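Local coordinates for protein cytochrome P450 (Picrophilus torridus, PDB 2RFB) that probably acts as a heme-dependent monooxygenase of the cytochrome P450 family, inserting one atom of molecular oxygen into organic substrates, at residues Gly198-Val203 with Ile307-Ile312. Sequence-based numbering, arbitrary orientation.
Sequences GNMIRV and IALNDI
M200 and I201 lean on A308, L309 and I312 where two long helices of the cytochrome P450 fold cross. Helix 175-206 is the P450 I-helix, which runs past the distal face of the heme, and helix 298-315 is the L-helix, which follows the cysteine that ligates the iron. Here they cross at -48°, with local axes 10.5 Å apart, and the side chains that meet are all apolar.

M200 faces the L-helix, and its CA lies 7.3 Å from that of L309. Its chain runs extended through CG and then bends at the sulfur (chi3 -75°), which swings the terminal methyl onto the L-helix backbone. CE therefore ends 3.9 Å from L309 N. The same methyl touches L309 CB at 4.1 Å, the two side chains crossing obliquely, and it also reaches A308 CB. One methyl thus spans two consecutive residues. Around this spot helix 218-228 contributes T225 against M200 and F221 against L309, while A308 also touches Y98 of helix 94-99. The M200 side chain lies about 9 Å from the heme, and the contact is buried packing between the two helices, away from the heme-binding residues.

I201 comes next. Its CB does not aim straight at the partner helix; the longer branch, with CG1 anti to the carbonyl carbon (chi1 -71°), makes the contact. I312, one turn beyond A308, sends its own long branch to meet it, the two side chains lying at about a right angle. I94 adds to the cluster from the I201 side and I86 from the I312 side. At the junction, CD1 of I312 sits 3.6 Å from CD1 of I201 and 3.8 Å from I201 CG1.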
ATOM      1  N   GLY A 198      -7.747  -9.028   3.374  1.00 61.73           N
ATOM      2  CA  GLY A 198      -7.636 -10.236   4.188  1.00 61.47           C
ATOM      3  C   GLY A 198      -7.567  -9.882   5.662  1.00 63.05           C
ATOM      4  O   GLY A 198      -8.114 -10.602   6.489  1.00 64.08           O
ATOM      5  N   ASN A 199      -6.930  -8.764   6.021  1.00 62.95           N
ATOM      6  CA  ASN A 199      -6.892  -8.414   7.417  1.00 63.28           C
ATOM      7  C   ASN A 199      -8.275  -7.930   7.948  1.00 64.70           C
ATOM      8  O   ASN A 199      -8.603  -8.199   9.126  1.00 64.79           O
ATOM      9  CB  ASN A 199      -5.806  -7.379   7.683  1.00 63.60           C
ATOM     10  CG  ASN A 199      -4.382  -7.906   7.386  1.00 65.38           C
ATOM     11  OD1 ASN A 199      -4.155  -9.111   7.221  1.00 62.98           O
ATOM     12  ND2 ASN A 199      -3.446  -6.979   7.238  1.00 59.62           N
ATOM     13  N   MET A 200      -9.103  -7.278   7.120  1.00 64.10           N
ATOM     14  CA  MET A 200     -10.474  -6.953   7.574  1.00 64.81           C
ATOM     15  C   MET A 200     -11.299  -8.226   7.779  1.00 65.07           C
ATOM     16  O   MET A 200     -12.209  -8.277   8.642  1.00 64.09           O
ATOM     17  CB  MET A 200     -11.224  -6.053   6.606  1.00 64.10           C
ATOM     18  CG  MET A 200     -10.445  -4.744   6.286  1.00 65.59           C
ATOM     19  SD  MET A 200     -11.548  -3.583   5.478  1.00 65.14           S
ATOM     20  CE  MET A 200     -11.679  -4.273   3.838  1.00 64.13           C
ATOM     21  N   ILE A 201     -10.967  -9.267   7.013  1.00 64.61           N
ATOM     22  CA  ILE A 201     -11.769 -10.486   7.116  1.00 64.51           C
ATOM     23  C   ILE A 201     -11.341 -11.122   8.440  1.00 64.38           C
ATOM     24  O   ILE A 201     -12.167 -11.604   9.201  1.00 64.20           O
ATOM     25  CB  ILE A 201     -11.596 -11.421   5.864  1.00 64.58           C
ATOM     26  CG1 ILE A 201     -12.276 -10.794   4.646  1.00 64.27           C
ATOM     27  CG2 ILE A 201     -12.122 -12.840   6.124  1.00 63.42           C
ATOM     28  CD1 ILE A 201     -11.821 -11.361   3.300  1.00 64.80           C
ATOM     29  N   ARG A 202     -10.056 -11.062   8.742  1.00 63.76           N
ATOM     30  CA  ARG A 202      -9.584 -11.521  10.028  1.00 64.44           C
ATOM     31  C   ARG A 202     -10.211 -10.767  11.240  1.00 64.80           C
ATOM     32  O   ARG A 202     -10.525 -11.349  12.281  1.00 65.43           O
ATOM     33  CB  ARG A 202      -8.071 -11.414  10.033  1.00 64.51           C
ATOM     34  CG  ARG A 202      -7.449 -11.856  11.280  1.00 64.65           C
ATOM     35  CD  ARG A 202      -5.963 -11.812  11.150  1.00 66.31           C
ATOM     36  NE  ARG A 202      -5.351 -12.174  12.436  1.00 69.62           N
ATOM     37  CZ  ARG A 202      -4.061 -12.017  12.710  1.00 70.86           C
ATOM     38  NH1 ARG A 202      -3.218 -11.534  11.800  1.00 70.43           N
ATOM     39  NH2 ARG A 202      -3.608 -12.361  13.886  1.00 71.42           N
ATOM     40  N   VAL A 203     -10.400  -9.463  11.143  1.00 64.95           N
ATOM     41  CA  VAL A 203     -11.039  -8.799  12.285  1.00 63.39           C
ATOM     42  C   VAL A 203     -12.432  -9.407  12.449  1.00 63.56           C
ATOM     43  O   VAL A 203     -12.829  -9.774  13.574  1.00 64.05           O
ATOM     44  CB  VAL A 203     -11.135  -7.256  12.120  1.00 63.36           C
ATOM     45  CG1 VAL A 203     -12.055  -6.653  13.220  1.00 60.58           C
ATOM     46  CG2 VAL A 203      -9.755  -6.634  12.088  1.00 60.09           C
ATOM     47  N   ILE A 307     -15.478  -0.469  -0.004  1.00 62.63           N
ATOM     48  CA  ILE A 307     -16.453  -1.148  -0.840  1.00 61.81           C
ATOM     49  C   ILE A 307     -16.254  -2.652  -0.622  1.00 62.18           C
ATOM     50  O   ILE A 307     -17.244  -3.399  -0.578  1.00 61.96           O
ATOM     51  CB  ILE A 307     -16.288  -0.721  -2.336  1.00 62.20           C
ATOM     52  CG1 ILE A 307     -16.922   0.632  -2.611  1.00 59.07           C
ATOM     53  CG2 ILE A 307     -16.764  -1.785  -3.323  1.00 59.50           C
ATOM     54  CD1 ILE A 307     -16.137   1.434  -3.698  1.00 53.42           C
ATOM     55  N   ALA A 308     -14.986  -3.084  -0.496  1.00 61.43           N
ATOM     56  CA  ALA A 308     -14.682  -4.505  -0.261  1.00 62.23           C
ATOM     57  C   ALA A 308     -15.362  -5.002   1.000  1.00 62.26           C
ATOM     58  O   ALA A 308     -16.046  -6.007   0.982  1.00 62.01           O
ATOM     59  CB  ALA A 308     -13.160  -4.766  -0.195  1.00 62.39           C
ATOM     60  N   LEU A 309     -15.190  -4.271   2.095  1.00 63.07           N
ATOM     61  CA  LEU A 309     -15.939  -4.554   3.322  1.00 63.36           C
ATOM     62  C   LEU A 309     -17.440  -4.630   3.073  1.00 63.66           C
ATOM     63  O   LEU A 309     -18.083  -5.646   3.375  1.00 65.01           O
ATOM     64  CB  LEU A 309     -15.665  -3.476   4.356  1.00 63.55           C
ATOM     65  CG  LEU A 309     -16.208  -3.719   5.762  1.00 65.13           C
ATOM     66  CD1 LEU A 309     -15.483  -4.915   6.506  1.00 63.60           C
ATOM     67  CD2 LEU A 309     -15.997  -2.411   6.483  1.00 64.15           C
ATOM     68  N   ASN A 310     -18.016  -3.593   2.503  1.00 62.21           N
ATOM     69  CA  ASN A 310     -19.417  -3.677   2.271  1.00 62.82           C
ATOM     70  C   ASN A 310     -19.833  -4.939   1.471  1.00 63.44           C
ATOM     71  O   ASN A 310     -20.753  -5.692   1.863  1.00 63.01           O
ATOM     72  CB  ASN A 310     -19.935  -2.409   1.605  1.00 62.67           C
ATOM     73  CG  ASN A 310     -21.418  -2.299   1.696  1.00 63.59           C
ATOM     74  OD1 ASN A 310     -22.057  -1.737   0.829  1.00 66.30           O
ATOM     75  ND2 ASN A 310     -21.985  -2.860   2.740  1.00 63.05           N
ATOM     76  N   ASP A 311     -19.161  -5.170   0.358  1.00 63.51           N
ATOM     77  CA  ASP A 311     -19.465  -6.329  -0.447  1.00 64.96           C
ATOM     78  C   ASP A 311     -19.233  -7.653   0.270  1.00 64.81           C
ATOM     79  O   ASP A 311     -20.022  -8.593   0.082  1.00 65.39           O
ATOM     80  CB  ASP A 311     -18.643  -6.313  -1.732  1.00 65.88           C
ATOM     81  CG  ASP A 311     -19.206  -5.364  -2.760  1.00 69.86           C
ATOM     82  OD1 ASP A 311     -20.318  -4.801  -2.544  1.00 71.34           O
ATOM     83  OD2 ASP A 311     -18.535  -5.205  -3.795  1.00 73.85           O
ATOM     84  N   ILE A 312     -18.172  -7.750   1.074  1.00 63.60           N
ATOM     85  CA  ILE A 312     -17.904  -9.012   1.737  1.00 63.29           C
ATOM     86  C   ILE A 312     -18.967  -9.180   2.780  1.00 62.42           C
ATOM     87  O   ILE A 312     -19.541 -10.223   2.926  1.00 62.57           O
ATOM     88  CB  ILE A 312     -16.518  -9.047   2.366  1.00 63.62           C
ATOM     89  CG1 ILE A 312     -15.455  -9.280   1.314  1.00 62.35           C
ATOM     90  CG2 ILE A 312     -16.415 -10.073   3.503  1.00 64.44           C
ATOM     91  CD1 ILE A 312     -14.066  -8.882   1.856  1.00 62.13           C
TER